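Local coordinates for protein mercuric reductase (Metallosphaera sedula, PDB 4YWO) that probably reduces mercuric ions to elemental mercury with NADPH, working as an FAD-containing homodimer of the pyridine nucleotide-disulfide oxidoreductase family, at residues E365-A370 against T395-I400; G235-E240 against I250-E255; L388-M393 against H404-N409. All coordinates share one frame; numbering follows the deposited sequence. Where two conformers were deposited one is given.

Contact 2 comes first along the chain and closes before the other two open. It lies in a small antiparallel sheet of strands 238-243, 247-251 and 254-258. The segments of contacts 1 and 3 alternate in sequence, and both contacts use strands 390-396 and 399-407. Contact 1 joins 390-396 to the outermost strand 368-374; contact 3 pairs the two hairpin strands. The centres of contacts 1 and 3 are about 20 Å apart, and Ala-370 CB touches Met-393 O at 3.6 Å. Centre to centre, contact 2 is about 42 Å from contact 1 and 32 Å from contact 3. Contacts 1 and 3 thus build one sheet of the dimerisation domain, while contact 2 belongs to a separate part of the fold.

Contact 1: E365-A370 against T395-I400; sequences EGEVEA and TMNGRI
Asn-397 reaches over to Glu-367 with its amide oxygen. Both residues were deposited in two conformers, so this side-chain contact is less certain. In one conformer the backbone N of Glu-367 donates to Asn-397 OD1 at 3.1 Å, from above the amide plane, 50° out of it, not on a lone pair. The side chains then cross at about a right angle. They meet low on the glutamate, where Glu-367 CB lies 3.5 Å from Asn-397 OD1. The firm bond is in the backbone, from Asn-397 N to Glu-367 O at 2.9 Å. Next along, Met-396 is folded back by bends at chi2 and chi3 (78° and 90°). This turns its sulfur toward the other segment, with Met-396 SD 3.5 Å from Gly-366 CA and also against Val-368 CG2. At Gly-366 a CB would be jammed against the preceding carbonyl O and would run into Met-396 SD.

Residues 368-369 pair antiparallel with 395-396 at the outer side of the dimerisation-domain sheet. Residues 396-399 form a type I' turn, which links hairpin strands 390-396 and 399-407. Val-368 faces Met-396 as a non-hydrogen-bonded pair. Glu-369 and Thr-395 form the hydrogen-bonded pair, with Thr-395 N to Glu-369 O at 2.8 Å. On their face of the sheet Thr-395 OG1 sits 3.6 Å from Glu-369 CB. The carboxylate of Glu-369 goes on to a salt bridge with Arg-452. A water ties the turn and Thr-395 to the loop just ahead of strand 368-374: it donates to Glu-367 O, accepts from Gly-398 N and bonds to Thr-395 OG1 at 2.7 Å.

Contact 2: G235-E240 against I250-E255; sequences GVNVKE and ITDKGE
Asp-252 holds CG between its backbone N and carbonyl carbon (chi1 62°), and this brings the carboxylate round to Asn-237. Asn-237 has CG beside its own backbone N (chi1 -65°), which points its side-chain N-H at the same carboxylate. The carboxylate is gripped at both oxygens. Asn-237 ND2 donates to Asp-252 OD2 at 2.8 Å, on the syn side but tilted 27° out of the carboxylate plane; the oxygen lies in the amide plane. Asn-237 N reaches Asp-252 OD1 at 3.1 Å in a nearly straight bond, from above the carboxylate plane. The amide and carboxylate planes stand steeply to each other. Asp-252 N completes the set by donating to Asn-237 O at 3.0 Å.

Beside this pair, Val-236 CG2 presses on Thr-251 CB at 3.3 Å, tighter than usual for two carbons. Thr-251 OG1 is also engaged within its own segment. It accepts from Lys-253 N, which makes an ST turn, and donates to Gly-254 O at 2.6 Å. Further along, Lys-239 and Glu-240 both face Ile-250, a classic beta bulge. Ile-250 O takes Lys-239 N at 2.9 Å and, weakly, Glu-240 N at 3.4 Å. Ile-250 N donates to Glu-240 O. The side chains of Glu-240 and Ile-250 run side by side, pointing the same way, with Ile-250 CD1 against the Glu-240 carboxylate.

Strands 238-243 and 247-251 form a beta hairpin, and 254-258 flanks it as the third strand. Gly-235 and Val-236 make backbone bonds to Ser-206 and Gln-204, just past strand 199-203 of the four-stranded parallel sheet.

Contact 3: L388-M393 against H404-N409; sequences LGFVKM and HAVGEN
Lys-392 N donates to His-404 O at 2.7 Å, the shortest polar bond between the two strands and a nearly straight one. His-404 N returns a bond to Lys-392 O. Two residues along, Phe-390 and Val-406 make the same exchange, with Val-406 N to Phe-390 O at 2.9 Å. In between, Val-391 CG2 lies 4.0 Å from Ala-405 CB.

Phe-390 has CG between its backbone N and carbonyl carbon (chi1 69°), which lays the ring back over the neighbouring strand. One ring face lies over Val-406 N. Phe-390 CE2 presses on Val-406 CG2 at 3.5 Å. The other branch, Val-406 CG1, meets Leu-388 CD2 at 3.9 Å. Gly-389 CA makes a CA-H...O contact with Val-406 O at 3.2 Å.

Strands 390-396 and 399-407 are hairpin partners inside the dimerisation-domain sheet. Helix 215-227 packs on Leu-388 and Phe-390. Lys-392 NZ forms salt bridges to Glu-214 and Glu-216, and His-404 NE2 bonds to Leu-356 O. Backbone bonding is shared: alternate residues bond across the hairpin, while Val-391 and Met-393 bond to strand 368-374, and Ala-405 and Gly-407 to strand 350-355. The acidic neighbours would probably keep Lys-392 charged.

Contact 1: E365-A370 against T395-I400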
# COMPACT_ATOMS: atom_id res chain seq x y z
N GLU A 365 18.15 -18.20 -19.32
CA GLU A 365 17.76 -18.23 -20.73
C GLU A 365 16.32 -17.73 -20.83
O GLU A 365 15.51 -18.04 -19.97
CB GLU A 365 17.91 -19.65 -21.26
CG GLU A 365 19.34 -20.17 -21.14
CD GLU A 365 19.55 -21.49 -21.86
OE1 GLU A 365 18.61 -22.33 -21.83
OE2 GLU A 365 20.65 -21.66 -22.44
N GLY A 366 16.01 -16.95 -21.84
CA GLY A 366 14.67 -16.43 -21.95
C GLY A 366 14.70 -15.02 -22.49
O GLY A 366 15.73 -14.42 -22.58
N GLU A 367 13.57 -14.55 -22.94
CA GLU A 367 13.45 -13.22 -23.50
C GLU A 367 13.17 -12.24 -22.32
O GLU A 367 12.09 -12.34 -21.73
CB GLU A 367 12.28 -13.15 -24.49
CG GLU A 367 12.48 -13.95 -25.79
CD GLU A 367 11.60 -13.45 -26.94
OE1 GLU A 367 11.71 -13.99 -28.07
OE2 GLU A 367 10.80 -12.50 -26.72
N VAL A 368 14.11 -11.34 -22.04
CA VAL A 368 13.95 -10.43 -20.85
C VAL A 368 13.62 -9.03 -21.31
O VAL A 368 14.26 -8.54 -22.23
CB VAL A 368 15.15 -10.51 -19.96
CG1 VAL A 368 15.13 -9.46 -18.81
CG2 VAL A 368 15.30 -11.87 -19.36
N GLU A 369 12.60 -8.37 -20.72
CA GLU A 369 12.40 -6.96 -20.87
C GLU A 369 12.38 -6.28 -19.48
O GLU A 369 12.02 -6.92 -18.48
CB GLU A 369 11.14 -6.64 -21.62
CG GLU A 369 11.03 -7.24 -23.03
CD GLU A 369 9.78 -6.75 -23.77
OE1 GLU A 369 8.84 -7.57 -23.96
OE2 GLU A 369 9.71 -5.54 -24.12
N ALA A 370 12.71 -5.04 -19.45
CA ALA A 370 12.64 -4.28 -18.20
C ALA A 370 12.27 -2.85 -18.48
O ALA A 370 12.67 -2.27 -19.54
CB ALA A 370 13.94 -4.34 -17.47
N THR A 395 10.45 -8.55 -16.87
CA THR A 395 9.60 -9.68 -17.35
C THR A 395 10.52 -10.69 -18.01
O THR A 395 11.57 -10.35 -18.51
CB THR A 395 8.50 -9.30 -18.36
OG1 THR A 395 9.14 -8.76 -19.57
CG2 THR A 395 7.54 -8.23 -17.78
N MET A 396 10.12 -11.98 -17.96
CA MET A 396 10.92 -13.06 -18.61
C MET A 396 9.84 -13.86 -19.35
O MET A 396 8.87 -14.32 -18.75
CB MET A 396 11.64 -13.85 -17.53
CG MET A 396 11.90 -15.33 -17.88
SD MET A 396 13.30 -15.16 -18.96
CE MET A 396 14.47 -15.28 -17.57
N ASN A 397 9.99 -13.95 -20.67
CA ASN A 397 9.00 -14.59 -21.52
C ASN A 397 7.59 -14.07 -21.36
O ASN A 397 6.60 -14.81 -21.40
CB ASN A 397 9.14 -16.11 -21.36
CG ASN A 397 10.39 -16.57 -22.01
OD1 ASN A 397 10.75 -15.95 -23.01
ND2 ASN A 397 11.15 -17.50 -21.40
N GLY A 398 7.51 -12.78 -21.10
CA GLY A 398 6.31 -12.05 -21.01
C GLY A 398 5.63 -12.12 -19.62
O GLY A 398 4.63 -11.52 -19.45
N ARG A 399 6.25 -12.82 -18.71
CA ARG A 399 5.67 -12.88 -17.28
C ARG A 399 6.50 -11.98 -16.39
O ARG A 399 7.74 -11.94 -16.45
CB ARG A 399 5.64 -14.27 -16.76
CG ARG A 399 4.91 -15.24 -17.68
CD ARG A 399 4.75 -16.58 -16.98
NE ARG A 399 4.11 -17.57 -17.88
CZ ARG A 399 4.71 -18.16 -18.86
NH1 ARG A 399 6.02 -17.98 -19.10
NH2 ARG A 399 4.05 -19.08 -19.57
N ILE A 400 5.80 -11.29 -15.50
CA ILE A 400 6.51 -10.44 -14.49
C ILE A 400 7.25 -11.33 -13.53
O ILE A 400 6.65 -12.28 -12.91
CB ILE A 400 5.52 -9.58 -13.78
CG1 ILE A 400 4.79 -8.61 -14.74
CG2 ILE A 400 6.22 -8.76 -12.65
CD1 ILE A 400 3.50 -8.01 -14.31
O HOH W 1 9.68 -10.69 -21.37

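Contact 2: G235-E240 against I250-E255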
# COMPACT_ATOMS: atom_id res chain seq x y z
N GLY A 235 33.54 2.41 -0.40
CA GLY A 235 34.90 1.94 -0.76
C GLY A 235 35.90 2.03 0.37
O GLY A 235 37.10 2.23 0.12
N VAL A 236 35.44 1.92 1.60
CA VAL A 236 36.34 2.04 2.76
C VAL A 236 36.61 0.74 3.50
O VAL A 236 35.72 -0.11 3.76
CB VAL A 236 35.91 3.17 3.69
CG1 VAL A 236 34.47 3.00 4.16
CG2 VAL A 236 36.81 3.25 4.91
N ASN A 237 37.89 0.57 3.88
CA ASN A 237 38.34 -0.58 4.70
C ASN A 237 38.72 -0.10 6.03
O ASN A 237 39.46 0.88 6.14
CB ASN A 237 39.58 -1.26 4.11
CG ASN A 237 39.25 -1.90 2.77
OD1 ASN A 237 38.51 -2.88 2.69
ND2 ASN A 237 39.72 -1.28 1.70
N VAL A 238 38.11 -0.70 7.03
CA VAL A 238 38.34 -0.33 8.40
C VAL A 238 39.55 -1.15 8.83
O VAL A 238 39.49 -2.31 8.77
CB VAL A 238 37.12 -0.64 9.30
CG1 VAL A 238 37.44 -0.33 10.75
CG2 VAL A 238 35.97 0.26 8.82
N LYS A 239 40.61 -0.49 9.29
CA LYS A 239 41.87 -1.17 9.70
C LYS A 239 41.97 -1.48 11.20
O LYS A 239 42.52 -2.52 11.60
CB LYS A 239 43.06 -0.30 9.29
CG LYS A 239 42.99 0.12 7.85
CD LYS A 239 44.36 0.48 7.31
CE LYS A 239 44.92 1.73 7.94
NZ LYS A 239 45.80 2.42 6.97
N GLU A 240 41.45 -0.58 12.01
CA GLU A 240 41.62 -0.61 13.43
C GLU A 240 40.64 0.33 14.12
O GLU A 240 40.19 1.35 13.53
CB GLU A 240 43.07 -0.15 13.71
CG GLU A 240 43.50 -0.25 15.15
CD GLU A 240 44.90 0.37 15.42
OE1 GLU A 240 45.56 0.83 14.45
OE2 GLU A 240 45.30 0.38 16.61
N ILE A 250 39.72 3.88 12.42
CA ILE A 250 40.81 4.19 11.52
C ILE A 250 40.58 3.39 10.25
O ILE A 250 40.45 2.20 10.24
CB ILE A 250 42.19 3.82 12.15
CG1 ILE A 250 42.40 4.64 13.46
CG2 ILE A 250 43.32 4.11 11.17
CD1 ILE A 250 43.27 3.93 14.48
N THR A 251 40.58 4.05 9.14
CA THR A 251 40.28 3.41 7.89
C THR A 251 41.34 3.83 6.91
O THR A 251 42.12 4.74 7.21
CB THR A 251 38.90 3.91 7.31
OG1 THR A 251 39.02 5.22 6.73
CG2 THR A 251 37.84 3.97 8.40
N ASP A 252 41.31 3.24 5.73
CA ASP A 252 42.18 3.68 4.66
C ASP A 252 41.72 4.98 3.97
O ASP A 252 42.31 5.40 3.00
CB ASP A 252 42.40 2.55 3.64
CG ASP A 252 41.08 2.08 2.93
OD1 ASP A 252 39.98 2.70 3.10
OD2 ASP A 252 41.16 1.06 2.20
N LYS A 253 40.63 5.59 4.43
CA LYS A 253 40.21 6.90 3.94
C LYS A 253 40.08 7.91 5.06
O LYS A 253 39.20 8.77 4.98
CB LYS A 253 38.83 6.81 3.26
CG LYS A 253 38.78 5.89 2.04
CD LYS A 253 39.62 6.44 0.88
CE LYS A 253 39.88 5.40 -0.21
NZ LYS A 253 38.59 5.00 -0.83
N GLY A 254 40.86 7.77 6.12
CA GLY A 254 40.84 8.70 7.25
C GLY A 254 40.26 8.13 8.51
O GLY A 254 39.79 6.99 8.54
N GLU A 255 40.30 8.93 9.56
CA GLU A 255 39.87 8.53 10.87
C GLU A 255 38.48 9.13 11.08
O GLU A 255 38.20 10.24 10.69
CB GLU A 255 40.83 9.03 11.93
CG GLU A 255 42.19 8.34 11.83
CD GLU A 255 43.19 8.81 12.86
OE1 GLU A 255 42.84 8.96 14.04
OE2 GLU A 255 44.35 9.04 12.46

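Contact 3: L388-M393 against H404-N409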
# COMPACT_ATOMS: atom_id res chain seq x y z
N LEU A 388 10.88 11.59 -5.06
CA LEU A 388 12.08 10.80 -5.19
C LEU A 388 11.71 9.31 -5.36
O LEU A 388 10.79 8.83 -4.66
CB LEU A 388 12.96 10.99 -3.98
CG LEU A 388 14.28 10.22 -4.05
CD1 LEU A 388 15.45 10.93 -3.36
CD2 LEU A 388 14.16 8.82 -3.52
N GLY A 389 12.31 8.66 -6.32
CA GLY A 389 12.16 7.23 -6.46
C GLY A 389 11.83 6.75 -7.81
O GLY A 389 11.86 7.50 -8.80
N PHE A 390 11.47 5.50 -7.88
CA PHE A 390 11.19 4.81 -9.10
C PHE A 390 10.48 3.51 -8.90
O PHE A 390 10.43 2.97 -7.79
CB PHE A 390 12.51 4.52 -9.91
CG PHE A 390 13.38 3.49 -9.25
CD1 PHE A 390 13.18 2.13 -9.46
CD2 PHE A 390 14.25 3.85 -8.22
CE1 PHE A 390 13.93 1.18 -8.74
CE2 PHE A 390 14.99 2.92 -7.53
CZ PHE A 390 14.82 1.58 -7.75
N VAL A 391 9.95 2.98 -9.99
CA VAL A 391 9.42 1.59 -10.00
C VAL A 391 10.06 0.90 -11.21
O VAL A 391 10.00 1.41 -12.35
CB VAL A 391 7.88 1.50 -10.04
CG1 VAL A 391 7.46 0.08 -9.98
CG2 VAL A 391 7.36 2.22 -8.86
N LYS A 392 10.69 -0.26 -10.97
CA LYS A 392 11.32 -1.05 -12.05
C LYS A 392 10.65 -2.40 -12.12
O LYS A 392 10.43 -3.06 -11.10
CB LYS A 392 12.78 -1.26 -11.76
CG LYS A 392 13.58 -1.95 -12.84
CD LYS A 392 15.08 -1.83 -12.48
CE LYS A 392 15.92 -2.26 -13.62
NZ LYS A 392 17.38 -2.10 -13.28
N MET A 393 10.31 -2.81 -13.32
CA MET A 393 9.61 -4.08 -13.58
C MET A 393 10.40 -4.91 -14.56
O MET A 393 10.93 -4.33 -15.54
CB MET A 393 8.18 -3.82 -14.03
CG MET A 393 7.28 -5.07 -14.30
SD MET A 393 5.60 -4.66 -14.68
CE MET A 393 4.99 -4.31 -13.04
N HIS A 404 10.98 -3.76 -8.32
CA HIS A 404 11.85 -3.07 -7.42
C HIS A 404 11.37 -1.67 -7.39
O HIS A 404 11.12 -1.05 -8.39
CB HIS A 404 13.31 -3.14 -7.94
CG HIS A 404 13.72 -4.54 -8.25
ND1 HIS A 404 14.42 -5.33 -7.38
CD2 HIS A 404 13.43 -5.33 -9.31
CE1 HIS A 404 14.52 -6.54 -7.86
NE2 HIS A 404 13.85 -6.59 -9.00
N ALA A 405 11.30 -1.05 -6.18
CA ALA A 405 10.72 0.29 -6.13
C ALA A 405 11.29 1.07 -4.93
O ALA A 405 11.72 0.47 -3.91
CB ALA A 405 9.22 0.21 -6.00
N VAL A 406 11.32 2.39 -5.08
CA VAL A 406 11.66 3.32 -4.00
C VAL A 406 10.56 4.38 -4.08
O VAL A 406 10.31 4.99 -5.12
CB VAL A 406 13.10 3.92 -4.21
CG1 VAL A 406 13.28 5.02 -3.19
CG2 VAL A 406 14.13 2.85 -4.16
N GLY A 407 9.94 4.67 -2.92
CA GLY A 407 8.93 5.71 -2.87
C GLY A 407 8.13 5.61 -1.57
O GLY A 407 8.35 4.72 -0.72
N GLU A 408 7.23 6.54 -1.40
CA GLU A 408 6.50 6.65 -0.14
C GLU A 408 5.58 5.42 0.03
O GLU A 408 4.68 5.17 -0.78
CB GLU A 408 5.59 7.91 -0.18
CG GLU A 408 5.24 8.39 1.19
CD GLU A 408 6.51 8.91 1.95
OE1 GLU A 408 6.46 8.60 3.12
OE2 GLU A 408 7.55 9.49 1.38
N ASN A 409 5.77 4.69 1.11
CA ASN A 409 4.96 3.56 1.48
C ASN A 409 4.90 2.49 0.40
O ASN A 409 3.95 1.74 0.34
CB ASN A 409 3.54 3.99 1.80
CG ASN A 409 3.44 4.92 2.99
OD1 ASN A 409 2.62 5.89 2.94
ND2 ASN A 409 4.16 4.63 4.04